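Local coordinates for protein N-acetylneuraminate lyase (Fusobacterium nucleatum subsp. nucleatum ATCC 25586, PDB 5ZKA) that is an enzyme of the dihydrodipicolinate synthetase family, built on a TIM-barrel fold, at residues R41-Y46 against E275-G280; A24-Y29 against Q266-I271; L117-P122 against K133-T138; I199-D204 against L213-A218; R75-A80 against K107-L112. One frame throughout, in Å; residues are numbered along the deposited sequence.

Interaction 1 of 5, residues R41-Y46 against E275-G280; sequences REIIRY and EGVDAG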
# COMPACT_ATOMS: atom_id res chain seq x y z
N ARG A 41 -21.57 -21.24 17.68
CA ARG A 41 -22.12 -20.28 18.63
C ARG A 41 -21.04 -19.76 19.58
O ARG A 41 -21.05 -18.57 19.94
CB ARG A 41 -23.27 -20.93 19.40
CG ARG A 41 -24.42 -21.32 18.47
CD ARG A 41 -25.64 -21.84 19.23
NE ARG A 41 -26.69 -22.23 18.29
CZ ARG A 41 -27.70 -21.45 17.91
NH1 ARG A 41 -27.81 -20.22 18.40
NH2 ARG A 41 -28.59 -21.89 17.03
N GLU A 42 -20.10 -20.62 19.99
CA GLU A 42 -19.03 -20.16 20.88
C GLU A 42 -18.13 -19.15 20.19
O GLU A 42 -17.66 -18.19 20.83
CB GLU A 42 -18.20 -21.35 21.37
CG GLU A 42 -18.97 -22.28 22.32
CD GLU A 42 -18.09 -23.38 22.88
OE1 GLU A 42 -16.87 -23.35 22.62
OE2 GLU A 42 -18.63 -24.28 23.57
N ILE A 43 -17.85 -19.35 18.91
CA ILE A 43 -17.01 -18.39 18.19
C ILE A 43 -17.73 -17.06 18.03
O ILE A 43 -17.14 -15.99 18.19
CB ILE A 43 -16.59 -18.96 16.82
CG1 ILE A 43 -15.70 -20.19 17.00
CG2 ILE A 43 -15.87 -17.90 15.99
CD1 ILE A 43 -15.31 -20.85 15.65
N ILE A 44 -19.02 -17.11 17.71
CA ILE A 44 -19.83 -15.90 17.62
C ILE A 44 -19.84 -15.16 18.95
O ILE A 44 -19.62 -13.94 19.00
CB ILE A 44 -21.26 -16.25 17.16
CG1 ILE A 44 -21.25 -16.74 15.71
CG2 ILE A 44 -22.17 -15.05 17.32
CD1 ILE A 44 -22.51 -17.51 15.31
N ARG A 45 -20.11 -15.88 20.04
CA ARG A 45 -20.13 -15.24 21.36
C ARG A 45 -18.79 -14.61 21.70
O ARG A 45 -18.73 -13.50 22.23
CB ARG A 45 -20.54 -16.25 22.44
CG ARG A 45 -22.01 -16.66 22.38
CD ARG A 45 -22.89 -15.89 23.38
NE ARG A 45 -22.86 -14.44 23.19
CZ ARG A 45 -23.59 -13.78 22.29
NH1 ARG A 45 -24.41 -14.44 21.48
NH2 ARG A 45 -23.48 -12.46 22.18
N TYR A 46 -17.68 -15.30 21.38
CA TYR A 46 -16.36 -14.73 21.64
C TYR A 46 -16.16 -13.42 20.88
O TYR A 46 -15.68 -12.43 21.44
CB TYR A 46 -15.28 -15.74 21.28
CG TYR A 46 -13.89 -15.35 21.72
CD1 TYR A 46 -13.49 -15.52 23.04
CD2 TYR A 46 -12.96 -14.86 20.81
CE1 TYR A 46 -12.20 -15.17 23.44
CE2 TYR A 46 -11.69 -14.52 21.20
CZ TYR A 46 -11.31 -14.67 22.52
OH TYR A 46 -10.03 -14.33 22.90
N GLU A 275 -8.05 -19.99 23.96
CA GLU A 275 -8.93 -19.06 24.65
C GLU A 275 -10.23 -19.71 25.11
O GLU A 275 -11.15 -19.00 25.54
CB GLU A 275 -9.24 -17.85 23.76
CG GLU A 275 -8.06 -16.92 23.62
CD GLU A 275 -7.91 -16.00 24.82
OE1 GLU A 275 -8.85 -15.23 25.09
OE2 GLU A 275 -6.87 -16.07 25.50
N GLY A 276 -10.32 -21.03 25.03
CA GLY A 276 -11.47 -21.75 25.54
C GLY A 276 -12.63 -21.87 24.58
O GLY A 276 -13.71 -22.29 25.01
N VAL A 277 -12.44 -21.53 23.30
CA VAL A 277 -13.47 -21.60 22.26
C VAL A 277 -13.23 -22.86 21.44
O VAL A 277 -12.12 -23.10 20.97
CB VAL A 277 -13.42 -20.35 21.36
CG1 VAL A 277 -14.50 -20.41 20.29
CG2 VAL A 277 -13.56 -19.08 22.19
N ASP A 278 -14.27 -23.67 21.26
CA ASP A 278 -14.16 -24.92 20.51
C ASP A 278 -14.23 -24.61 19.01
O ASP A 278 -15.29 -24.67 18.37
CB ASP A 278 -15.26 -25.89 20.94
CG ASP A 278 -15.27 -27.16 20.10
OD1 ASP A 278 -14.22 -27.52 19.52
OD2 ASP A 278 -16.35 -27.81 20.02
N ALA A 279 -13.07 -24.32 18.43
CA ALA A 279 -12.99 -23.90 17.03
C ALA A 279 -12.87 -25.05 16.04
O ALA A 279 -12.74 -24.79 14.83
CB ALA A 279 -11.81 -22.94 16.85
N GLY A 280 -12.90 -26.30 16.49
CA GLY A 280 -13.03 -27.43 15.56
C GLY A 280 -11.88 -27.57 14.58
O GLY A 280 -10.74 -27.15 14.84
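V277 is wedged between I43 and Y46 of the helix, with one methyl for each. Its CG1 meets I43 CG1 at 3.5 Å, and V277 stands across I43. CG2 lies 3.7 Å from Y46 CD1, oblique to the ring. With CG1 anti to the backbone N of V277 (chi1 -179°), the two branches spread along the helix surface. The Y46 side chain also runs crosswise to that of E275. Its hydroxyl donates to E275 OE1 at 2.6 Å, and the oxygen is met on its anti side, 32° out of the carboxylate plane. H301 holds the other oxygen, OE2, of the same carboxylate. The segment 275-280 leaves helix 264-274 through a Schellman motif. G276 is its C-prime residue, with positive phi, and V277 N returns to L272 O. This places V277 directly against helix 37-49, one of the outer helices of the TIM barrel. One turn before Y46, E42 reaches out with its chain extended beyond CG. Its OE1 accepts D278 N at 3.0 Å, nearly straight at 165°. The D278 carboxylate is turned elsewhere, with OD2 bonded to N36. I43 CD1 ends 4.2 Å from A279 CB, next to P28.

Interaction 2 of 5, residues A24-Y29 against Q266-I271; sequences ALMVPY and QTIKEI
The loop that follows barrel strand 20-24 meets helix 264-274 here through M26, V27 and K269. The lysine is stretched out beyond CG and puts its ammonium group at the loop backbone. K269 NZ donates to V27 O at 2.9 Å. The C=O...N angle is 154°, and the donor is tilted 22° from the carbonyl plane. NZ also sits at the edge of the Y29 ring, 4.0 Å from CD2. Y281 O and the carboxylate of E64 are further partners of this buried charge, so it is probably well compensated. M26 packs beside the lysine. Its chain bends at chi2 and chi3, which sends SD to I268 and CE to K269. SD is 3.5 Å from I268 CG2, with the methionine lying athwart the isoleucine. M26 CE rests 3.7 Å from K269 CE. A helix that follows the eightfold barrel is thus fastened to a strand-to-helix loop, as in the family's TIM barrel with added C-terminal helices.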
# COMPACT_ATOMS: atom_id res chain seq x y z
N ALA A 24 -14.35 -11.57 10.02
CA ALA A 24 -14.76 -12.57 9.05
C ALA A 24 -14.89 -13.87 9.81
O ALA A 24 -13.89 -14.49 10.20
CB ALA A 24 -13.75 -12.68 7.91
N LEU A 25 -16.14 -14.24 10.09
CA LEU A 25 -16.44 -15.27 11.06
C LEU A 25 -15.87 -16.62 10.63
O LEU A 25 -16.15 -17.11 9.54
CB LEU A 25 -17.96 -15.36 11.23
CG LEU A 25 -18.45 -16.32 12.30
CD1 LEU A 25 -18.02 -15.82 13.67
CD2 LEU A 25 -19.97 -16.46 12.21
N MET A 26 -15.07 -17.22 11.51
CA MET A 26 -14.61 -18.57 11.28
C MET A 26 -15.66 -19.58 11.70
O MET A 26 -16.48 -19.32 12.59
CB MET A 26 -13.31 -18.83 12.04
CG MET A 26 -12.23 -17.84 11.68
SD MET A 26 -10.62 -18.60 11.57
CE MET A 26 -10.83 -19.77 10.24
N VAL A 27 -15.63 -20.75 11.07
CA VAL A 27 -16.63 -21.79 11.27
C VAL A 27 -15.92 -23.05 11.71
O VAL A 27 -14.95 -23.46 11.07
CB VAL A 27 -17.46 -22.05 10.00
CG1 VAL A 27 -18.45 -23.21 10.25
CG2 VAL A 27 -18.19 -20.79 9.59
N PRO A 28 -16.34 -23.69 12.82
CA PRO A 28 -15.72 -24.95 13.22
C PRO A 28 -16.40 -26.13 12.56
O PRO A 28 -17.64 -26.27 12.60
CB PRO A 28 -15.90 -24.95 14.74
CG PRO A 28 -17.15 -24.18 14.98
CD PRO A 28 -17.26 -23.16 13.84
N TYR A 29 -15.60 -27.00 11.96
CA TYR A 29 -16.09 -28.17 11.25
C TYR A 29 -15.64 -29.42 11.99
O TYR A 29 -14.59 -29.44 12.63
CB TYR A 29 -15.57 -28.19 9.81
CG TYR A 29 -16.04 -27.00 9.01
CD1 TYR A 29 -17.31 -26.97 8.44
CD2 TYR A 29 -15.21 -25.89 8.83
CE1 TYR A 29 -17.76 -25.87 7.71
CE2 TYR A 29 -15.64 -24.78 8.10
CZ TYR A 29 -16.92 -24.77 7.55
OH TYR A 29 -17.34 -23.67 6.84
N GLN A 266 -5.45 -22.52 10.51
CA GLN A 266 -5.15 -23.43 11.60
C GLN A 266 -4.73 -22.69 12.86
O GLN A 266 -5.06 -23.10 13.98
CB GLN A 266 -4.05 -24.41 11.17
CG GLN A 266 -4.45 -25.36 10.04
CD GLN A 266 -4.15 -24.81 8.65
OE1 GLN A 266 -3.88 -23.61 8.48
NE2 GLN A 266 -4.19 -25.68 7.64
N THR A 267 -3.98 -21.59 12.72
CA THR A 267 -3.44 -20.91 13.90
C THR A 267 -4.50 -20.08 14.59
O THR A 267 -4.57 -20.07 15.83
CB THR A 267 -2.24 -20.05 13.49
OG1 THR A 267 -1.20 -20.91 13.02
CG2 THR A 267 -1.70 -19.24 14.69
N ILE A 268 -5.36 -19.40 13.83
CA ILE A 268 -6.48 -18.68 14.44
C ILE A 268 -7.37 -19.66 15.21
O ILE A 268 -7.75 -19.41 16.36
CB ILE A 268 -7.27 -17.89 13.39
CG1 ILE A 268 -6.38 -16.80 12.77
CG2 ILE A 268 -8.55 -17.29 14.01
CD1 ILE A 268 -6.98 -16.08 11.58
N LYS A 269 -7.68 -20.81 14.59
CA LYS A 269 -8.51 -21.79 15.29
C LYS A 269 -7.80 -22.35 16.51
O LYS A 269 -8.43 -22.58 17.55
CB LYS A 269 -8.91 -22.91 14.33
CG LYS A 269 -9.90 -22.45 13.28
CD LYS A 269 -10.61 -23.62 12.63
CE LYS A 269 -11.64 -23.12 11.61
NZ LYS A 269 -12.20 -24.22 10.78
N GLU A 270 -6.48 -22.55 16.43
CA GLU A 270 -5.75 -23.07 17.59
C GLU A 270 -5.72 -22.05 18.72
O GLU A 270 -5.86 -22.42 19.89
CB GLU A 270 -4.33 -23.47 17.19
CG GLU A 270 -3.51 -24.11 18.32
CD GLU A 270 -4.04 -25.47 18.77
OE1 GLU A 270 -4.91 -26.06 18.08
OE2 GLU A 270 -3.58 -25.96 19.82
N ILE A 271 -5.55 -20.77 18.40
CA ILE A 271 -5.55 -19.74 19.45
C ILE A 271 -6.93 -19.61 20.08
O ILE A 271 -7.06 -19.39 21.29
CB ILE A 271 -5.05 -18.41 18.87
CG1 ILE A 271 -3.56 -18.54 18.51
CG2 ILE A 271 -5.26 -17.27 19.87
CD1 ILE A 271 -2.94 -17.30 17.87

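Interaction 3 of 5, residues L117-P122 against K133-T138; sequences LSAVTP and KDYYET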
# COMPACT_ATOMS: atom_id res chain seq x y z
N LEU A 117 -25.89 -7.73 2.04
CA LEU A 117 -25.22 -8.82 1.36
C LEU A 117 -23.83 -8.39 0.93
O LEU A 117 -23.52 -7.20 0.86
CB LEU A 117 -25.99 -9.26 0.11
CG LEU A 117 -27.47 -9.63 0.23
CD1 LEU A 117 -28.02 -10.06 -1.14
CD2 LEU A 117 -27.64 -10.73 1.24
N SER A 118 -23.01 -9.39 0.62
CA SER A 118 -21.74 -9.19 -0.07
C SER A 118 -21.60 -10.30 -1.09
O SER A 118 -22.24 -11.35 -0.98
CB SER A 118 -20.56 -9.18 0.91
OG SER A 118 -19.40 -8.65 0.31
N ALA A 119 -20.78 -10.08 -2.11
CA ALA A 119 -20.59 -11.12 -3.11
C ALA A 119 -19.23 -10.96 -3.76
O ALA A 119 -18.93 -9.90 -4.31
CB ALA A 119 -21.70 -11.07 -4.17
N VAL A 120 -18.42 -12.02 -3.70
CA VAL A 120 -17.13 -11.99 -4.38
C VAL A 120 -17.35 -11.83 -5.88
O VAL A 120 -18.37 -12.27 -6.43
CB VAL A 120 -16.32 -13.26 -4.05
CG1 VAL A 120 -17.08 -14.50 -4.49
CG2 VAL A 120 -14.92 -13.19 -4.68
N THR A 121 -16.40 -11.19 -6.56
CA THR A 121 -16.48 -11.15 -8.02
C THR A 121 -16.52 -12.58 -8.56
O THR A 121 -15.80 -13.45 -8.06
CB THR A 121 -15.29 -10.40 -8.61
OG1 THR A 121 -14.06 -11.00 -8.18
CG2 THR A 121 -15.31 -8.93 -8.17
N PRO A 122 -17.37 -12.88 -9.54
CA PRO A 122 -17.38 -14.24 -10.09
C PRO A 122 -16.02 -14.55 -10.69
O PRO A 122 -15.37 -13.68 -11.28
CB PRO A 122 -18.49 -14.20 -11.15
CG PRO A 122 -18.62 -12.77 -11.50
CD PRO A 122 -18.28 -11.98 -10.27
N LYS A 133 -20.95 -6.98 -13.92
CA LYS A 133 -21.96 -5.99 -13.56
C LYS A 133 -23.35 -6.63 -13.51
O LYS A 133 -24.13 -6.39 -12.58
CB LYS A 133 -21.94 -4.84 -14.57
CG LYS A 133 -22.87 -3.68 -14.22
CD LYS A 133 -22.63 -2.50 -15.18
CE LYS A 133 -23.65 -1.40 -14.96
NZ LYS A 133 -23.73 -0.48 -16.13
N ASP A 134 -23.67 -7.44 -14.52
CA ASP A 134 -24.95 -8.14 -14.55
C ASP A 134 -25.13 -9.01 -13.32
O ASP A 134 -26.23 -9.12 -12.76
CB ASP A 134 -25.02 -8.98 -15.82
CG ASP A 134 -26.39 -9.57 -16.08
OD1 ASP A 134 -27.36 -9.23 -15.36
OD2 ASP A 134 -26.50 -10.38 -17.03
N TYR A 135 -24.04 -9.66 -12.89
CA TYR A 135 -24.08 -10.52 -11.72
C TYR A 135 -24.46 -9.73 -10.47
O TYR A 135 -25.38 -10.11 -9.75
CB TYR A 135 -22.71 -11.20 -11.59
CG TYR A 135 -22.26 -11.80 -10.28
CD1 TYR A 135 -21.64 -11.01 -9.30
CD2 TYR A 135 -22.32 -13.17 -10.06
CE1 TYR A 135 -21.17 -11.56 -8.13
CE2 TYR A 135 -21.83 -13.73 -8.88
CZ TYR A 135 -21.27 -12.92 -7.93
OH TYR A 135 -20.77 -13.47 -6.77
N TYR A 136 -23.78 -8.61 -10.24
CA TYR A 136 -24.09 -7.79 -9.07
C TYR A 136 -25.50 -7.23 -9.15
O TYR A 136 -26.26 -7.30 -8.18
CB TYR A 136 -23.07 -6.66 -8.94
CG TYR A 136 -21.78 -7.15 -8.30
CD1 TYR A 136 -21.78 -7.65 -7.00
CD2 TYR A 136 -20.58 -7.12 -9.01
CE1 TYR A 136 -20.60 -8.11 -6.41
CE2 TYR A 136 -19.41 -7.57 -8.43
CZ TYR A 136 -19.43 -8.07 -7.13
OH TYR A 136 -18.28 -8.53 -6.54
N GLU A 137 -25.87 -6.68 -10.30
CA GLU A 137 -27.19 -6.07 -10.41
C GLU A 137 -28.28 -7.11 -10.27
O GLU A 137 -29.36 -6.81 -9.74
CB GLU A 137 -27.32 -5.33 -11.74
CG GLU A 137 -26.21 -4.31 -11.96
CD GLU A 137 -26.73 -2.94 -12.33
OE1 GLU A 137 -26.85 -2.66 -13.54
OE2 GLU A 137 -27.00 -2.15 -11.40
N THR A 138 -28.03 -8.34 -10.73
CA THR A 138 -29.03 -9.39 -10.64
C THR A 138 -29.26 -9.80 -9.18
O THR A 138 -30.40 -9.97 -8.75
CB THR A 138 -28.61 -10.60 -11.48
OG1 THR A 138 -28.58 -10.24 -12.87
CG2 THR A 138 -29.55 -11.78 -11.27
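Y135 and Y136 of the helix send their hydroxyls to successive carbonyls of the strand end. Y136 OH donates to A119 O at 2.7 Å. The donor stands out of the carbonyl plane, while A119 O lies at the edge of the Y136 ring. Y135 OH makes a weak bond to V120 O at 2.7 Å, and it is also bonded to S96 N. CG of Y135 is anti to its backbone N, whereas CG of Y136 lies beside its own (chi1 -80°). Y135 CD1 comes over the centre of the Y136 ring, 3.9 Å above its plane. P122 lies on a face of Y135 in a CH-pi contact. Its CD is 3.7 Å from the ring centroid and 15° off the normal. A119 CB touches both tyrosines, 3.9 Å from Y136 CE1. The strand and helix segments run nearly antiparallel, at 160°, with axes 10.1 Å apart. They open a beta-alpha-beta unit. Strand 147-150 completes it, with I149 packed on Y136, and L99 of helix 99-112 touches Y135.

Interaction 4 of 5, residues I199-D204 against L213-A218; sequences IFAGFD and LGVDGA. With EDO (1,2-ethanediol), chain E.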
# COMPACT_ATOMS: atom_id res chain seq x y z
N ILE A 199 -16.22 1.96 2.37
CA ILE A 199 -15.04 1.20 1.99
C ILE A 199 -14.53 0.48 3.23
O ILE A 199 -14.20 1.12 4.24
CB ILE A 199 -13.94 2.08 1.41
CG1 ILE A 199 -14.47 2.91 0.25
CG2 ILE A 199 -12.75 1.20 1.00
CD1 ILE A 199 -13.46 3.94 -0.23
N PHE A 200 -14.43 -0.84 3.15
CA PHE A 200 -13.89 -1.68 4.22
C PHE A 200 -12.53 -2.23 3.83
O PHE A 200 -12.40 -2.88 2.80
CB PHE A 200 -14.84 -2.83 4.53
CG PHE A 200 -16.14 -2.37 5.10
CD1 PHE A 200 -16.23 -2.00 6.44
CD2 PHE A 200 -17.27 -2.27 4.30
CE1 PHE A 200 -17.42 -1.57 6.97
CE2 PHE A 200 -18.46 -1.83 4.84
CZ PHE A 200 -18.53 -1.48 6.17
N ALA A 201 -11.54 -2.02 4.69
CA ALA A 201 -10.23 -2.61 4.44
C ALA A 201 -10.27 -4.11 4.66
O ALA A 201 -10.81 -4.58 5.66
CB ALA A 201 -9.18 -1.97 5.36
N GLY A 202 -9.65 -4.87 3.75
CA GLY A 202 -9.63 -6.31 3.85
C GLY A 202 -8.30 -6.91 4.26
O GLY A 202 -8.17 -8.13 4.37
N PHE A 203 -7.31 -6.06 4.53
CA PHE A 203 -5.93 -6.47 4.80
C PHE A 203 -5.57 -6.03 6.22
O PHE A 203 -5.20 -4.87 6.44
CB PHE A 203 -5.01 -5.84 3.75
CG PHE A 203 -5.50 -4.49 3.25
CD1 PHE A 203 -5.67 -3.44 4.13
CD2 PHE A 203 -5.81 -4.29 1.91
CE1 PHE A 203 -6.13 -2.21 3.71
CE2 PHE A 203 -6.27 -3.05 1.48
CZ PHE A 203 -6.43 -2.01 2.38
N ASP A 204 -5.69 -6.96 7.19
CA ASP A 204 -5.57 -6.61 8.60
C ASP A 204 -4.21 -6.02 8.91
O ASP A 204 -4.07 -5.18 9.81
CB ASP A 204 -5.74 -7.84 9.48
CG ASP A 204 -7.07 -8.55 9.26
OD1 ASP A 204 -7.74 -8.27 8.24
OD2 ASP A 204 -7.43 -9.39 10.11
N LEU A 213 -6.51 6.88 4.97
CA LEU A 213 -7.14 7.16 3.68
C LEU A 213 -8.66 7.15 3.76
O LEU A 213 -9.33 7.20 2.72
CB LEU A 213 -6.68 6.14 2.63
CG LEU A 213 -5.22 6.28 2.17
CD1 LEU A 213 -4.90 5.22 1.12
CD2 LEU A 213 -4.97 7.67 1.59
N GLY A 214 -9.23 7.07 4.96
CA GLY A 214 -10.65 7.29 5.15
C GLY A 214 -11.56 6.09 4.98
O GLY A 214 -12.76 6.28 4.75
N VAL A 215 -11.04 4.86 5.09
CA VAL A 215 -11.96 3.71 5.03
C VAL A 215 -12.95 3.79 6.21
O VAL A 215 -12.69 4.44 7.23
CB VAL A 215 -11.24 2.35 5.03
CG1 VAL A 215 -10.37 2.19 3.79
CG2 VAL A 215 -10.42 2.17 6.29
N ASP A 216 -14.11 3.16 6.03
CA ASP A 216 -15.19 3.22 7.00
C ASP A 216 -15.14 2.08 8.00
O ASP A 216 -15.93 2.05 8.94
CB ASP A 216 -16.53 3.22 6.27
CG ASP A 216 -16.64 4.39 5.32
OD1 ASP A 216 -16.95 5.50 5.80
OD2 ASP A 216 -16.39 4.22 4.10
N GLY A 217 -14.19 1.17 7.82
CA GLY A 217 -14.06 0.03 8.70
C GLY A 217 -13.13 -0.99 8.09
O GLY A 217 -12.36 -0.67 7.18
N ALA A 218 -13.23 -2.21 8.59
CA ALA A 218 -12.35 -3.28 8.14
C ALA A 218 -13.05 -4.61 8.37
O ALA A 218 -13.83 -4.75 9.31
CB ALA A 218 -11.01 -3.26 8.88
C1 EDO E . -4.71 -10.99 7.57
O1 EDO E . -5.00 -10.02 6.60
C2 EDO E . -3.73 -12.01 7.00
O2 EDO E . -4.36 -12.69 5.94
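I199 and D216 are joined by two hydrogen bonds that share no atoms. The backbone N of I199 donates to D216 OD2 at 2.9 Å and 162°, using the anti lone pair of that oxygen. In return, D216 N donates to I199 O at 2.7 Å, in the carbonyl plane. CG of D216 lies beside its own backbone N (chi1 -59°), and this turns the carboxylate back to I199. Further along, A201 N donates to G217 O at 2.9 Å. The donor is tilted 29° from the carbonyl plane. A201 and A218 form a parallel bridge, and their CB atoms lie 4.2 Å apart on one face. On the other face F200 lays its ring edge by A218 N, with CD1 3.7 Å away. F200 CE1 lies 4.1 Å from G217 CA. I199 CG2 and V215 CG1 touch at 3.8 Å, one side chain set across the other. In the next shell, R191 forms a salt bridge with D216 OD2 and also bonds G214 O. Y22 meets the F200 ring, and A210 of helix 207-212 packs on A201 and V215. Beyond the strand, D204 N bonds O1 of 1,2-ethanediol, probably from the crystallisation liquor, at 3.2 Å. Short helix 207-212 links the two strands, a right-handed beta-alpha-beta crossover as found throughout TIM barrels.

Interaction 5 of 5, residues R75-A80 against K107-L112; sequences RVFEIA and KYVTKL
F77, E78 and Y108 bury the most surface where the two helices meet. The F77 ring receives V109 CG1 over one face. This methyl lies 3.6 Å from the ring centroid and 22° off the normal, a CH-pi contact. L112 CD1 follows one turn later, 4.0 Å from F77 CB, and also lies against the backbone of E78. Towards the outside, Y108 and E78 meet roughly at right angles. Y108 CG is anti to its backbone N, which carries the hydroxyl across to the neighbouring helix. Y108 OH donates to E78 OE2 at 2.6 Å, from above the carboxylate plane and 48° out of it. K74 makes a cation-pi contact with the Y108 ring. Helices 70-84 and 99-112 are neighbours round the barrel. Their segments run nearly parallel at 15°, with axes 10.3 Å apart. The chemistry is split: apolar side chains meet near strands 55-58 and 89-93, and a tyrosine-carboxylate hydrogen bond lies further out.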
# COMPACT_ATOMS: atom_id res chain seq x y z
N ARG A 75 -27.01 -23.31 6.68
CA ARG A 75 -27.04 -23.60 8.11
C ARG A 75 -26.14 -22.65 8.89
O ARG A 75 -26.49 -22.23 10.00
CB ARG A 75 -26.64 -25.05 8.36
CG ARG A 75 -26.78 -25.47 9.82
CD ARG A 75 -28.24 -25.69 10.22
NE ARG A 75 -28.41 -25.81 11.68
CZ ARG A 75 -29.20 -25.03 12.41
NH1 ARG A 75 -29.91 -24.07 11.83
NH2 ARG A 75 -29.29 -25.20 13.72
N VAL A 76 -24.98 -22.30 8.33
CA VAL A 76 -24.12 -21.30 8.96
C VAL A 76 -24.86 -19.98 9.11
O VAL A 76 -24.83 -19.34 10.17
CB VAL A 76 -22.81 -21.13 8.17
CG1 VAL A 76 -22.05 -19.89 8.64
CG2 VAL A 76 -21.95 -22.38 8.29
N PHE A 77 -25.53 -19.54 8.04
CA PHE A 77 -26.27 -18.28 8.09
C PHE A 77 -27.38 -18.33 9.14
O PHE A 77 -27.63 -17.34 9.83
CB PHE A 77 -26.88 -17.95 6.72
CG PHE A 77 -25.88 -17.50 5.69
CD1 PHE A 77 -25.04 -16.42 5.92
CD2 PHE A 77 -25.82 -18.13 4.46
CE1 PHE A 77 -24.13 -16.01 4.96
CE2 PHE A 77 -24.91 -17.71 3.48
CZ PHE A 77 -24.07 -16.65 3.73
N GLU A 78 -28.08 -19.47 9.24
CA GLU A 78 -29.14 -19.60 10.24
C GLU A 78 -28.61 -19.44 11.66
O GLU A 78 -29.18 -18.70 12.48
CB GLU A 78 -29.83 -20.96 10.15
CG GLU A 78 -30.41 -21.35 8.85
CD GLU A 78 -30.91 -22.78 8.88
OE1 GLU A 78 -31.26 -23.26 9.98
OE2 GLU A 78 -30.95 -23.42 7.80
N ILE A 79 -27.56 -20.18 11.99
CA ILE A 79 -27.01 -20.15 13.34
C ILE A 79 -26.48 -18.76 13.66
O ILE A 79 -26.75 -18.21 14.74
CB ILE A 79 -25.92 -21.23 13.49
CG1 ILE A 79 -26.55 -22.62 13.35
CG2 ILE A 79 -25.17 -21.09 14.83
CD1 ILE A 79 -25.55 -23.69 12.95
N ALA A 80 -25.75 -18.15 12.72
CA ALA A 80 -25.10 -16.88 13.00
C ALA A 80 -26.11 -15.81 13.42
O ALA A 80 -25.93 -15.13 14.43
CB ALA A 80 -24.29 -16.41 11.79
N LYS A 107 -31.63 -14.57 -1.41
CA LYS A 107 -33.02 -14.54 -0.97
C LYS A 107 -33.18 -15.20 0.39
O LYS A 107 -33.94 -14.72 1.25
CB LYS A 107 -33.91 -15.25 -2.00
CG LYS A 107 -33.99 -14.54 -3.35
CD LYS A 107 -35.05 -15.19 -4.25
CE LYS A 107 -35.13 -14.50 -5.60
NZ LYS A 107 -35.79 -15.34 -6.65
N TYR A 108 -32.46 -16.30 0.62
CA TYR A 108 -32.61 -17.04 1.86
C TYR A 108 -32.13 -16.22 3.06
O TYR A 108 -32.82 -16.16 4.09
CB TYR A 108 -31.85 -18.36 1.77
CG TYR A 108 -31.94 -19.21 3.01
CD1 TYR A 108 -33.03 -20.03 3.24
CD2 TYR A 108 -30.91 -19.20 3.95
CE1 TYR A 108 -33.11 -20.81 4.37
CE2 TYR A 108 -30.98 -19.98 5.08
CZ TYR A 108 -32.08 -20.78 5.29
OH TYR A 108 -32.16 -21.55 6.41
N VAL A 109 -30.97 -15.57 2.95
CA VAL A 109 -30.49 -14.81 4.10
C VAL A 109 -31.29 -13.52 4.26
O VAL A 109 -31.46 -13.03 5.39
CB VAL A 109 -28.99 -14.54 4.00
CG1 VAL A 109 -28.24 -15.85 3.84
CG2 VAL A 109 -28.66 -13.59 2.84
N THR A 110 -31.81 -12.96 3.17
CA THR A 110 -32.69 -11.81 3.30
C THR A 110 -33.93 -12.17 4.10
O THR A 110 -34.35 -11.41 4.99
CB THR A 110 -33.04 -11.26 1.92
OG1 THR A 110 -31.84 -10.85 1.26
CG2 THR A 110 -33.98 -10.08 2.02
N LYS A 111 -34.50 -13.35 3.85
CA LYS A 111 -35.66 -13.82 4.61
C LYS A 111 -35.31 -14.06 6.07
O LYS A 111 -36.15 -13.85 6.96
CB LYS A 111 -36.23 -15.09 3.96
CG LYS A 111 -37.46 -15.67 4.66
CD LYS A 111 -37.97 -16.92 3.95
CE LYS A 111 -39.23 -17.48 4.60
NZ LYS A 111 -38.95 -18.28 5.83
N LEU A 112 -34.09 -14.52 6.35
CA LEU A 112 -33.64 -14.71 7.73
C LEU A 112 -33.51 -13.40 8.48
O LEU A 112 -33.58 -13.39 9.71
CB LEU A 112 -32.30 -15.45 7.77
CG LEU A 112 -32.23 -16.95 7.45
CD1 LEU A 112 -30.80 -17.44 7.52
CD2 LEU A 112 -33.12 -17.80 8.37

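All five contacts lie in one TIM-barrel chain, two of them with helix 264-274 or the loop after it. Interactions 3 and 4 both reach the parallel sheet, their centres about 20 Å apart. Interaction 5 pairs two outer helices, and L117 of interaction 3 packs on its V109. The centres of interactions 1 and 2 are about 9 Å apart, and they touch through I43, P28, K269 and A279. Along the chain their segments alternate. Interactions 5, 3 and 4 follow in that order, nested inside the loops that interactions 1 and 2 close. I44 and R41 also pack on helix 70-84, linking interactions 1 and 5. Interactions 1 and 2 thus join a late helix and its following loop to the first strand's loop and first helix of the barrel.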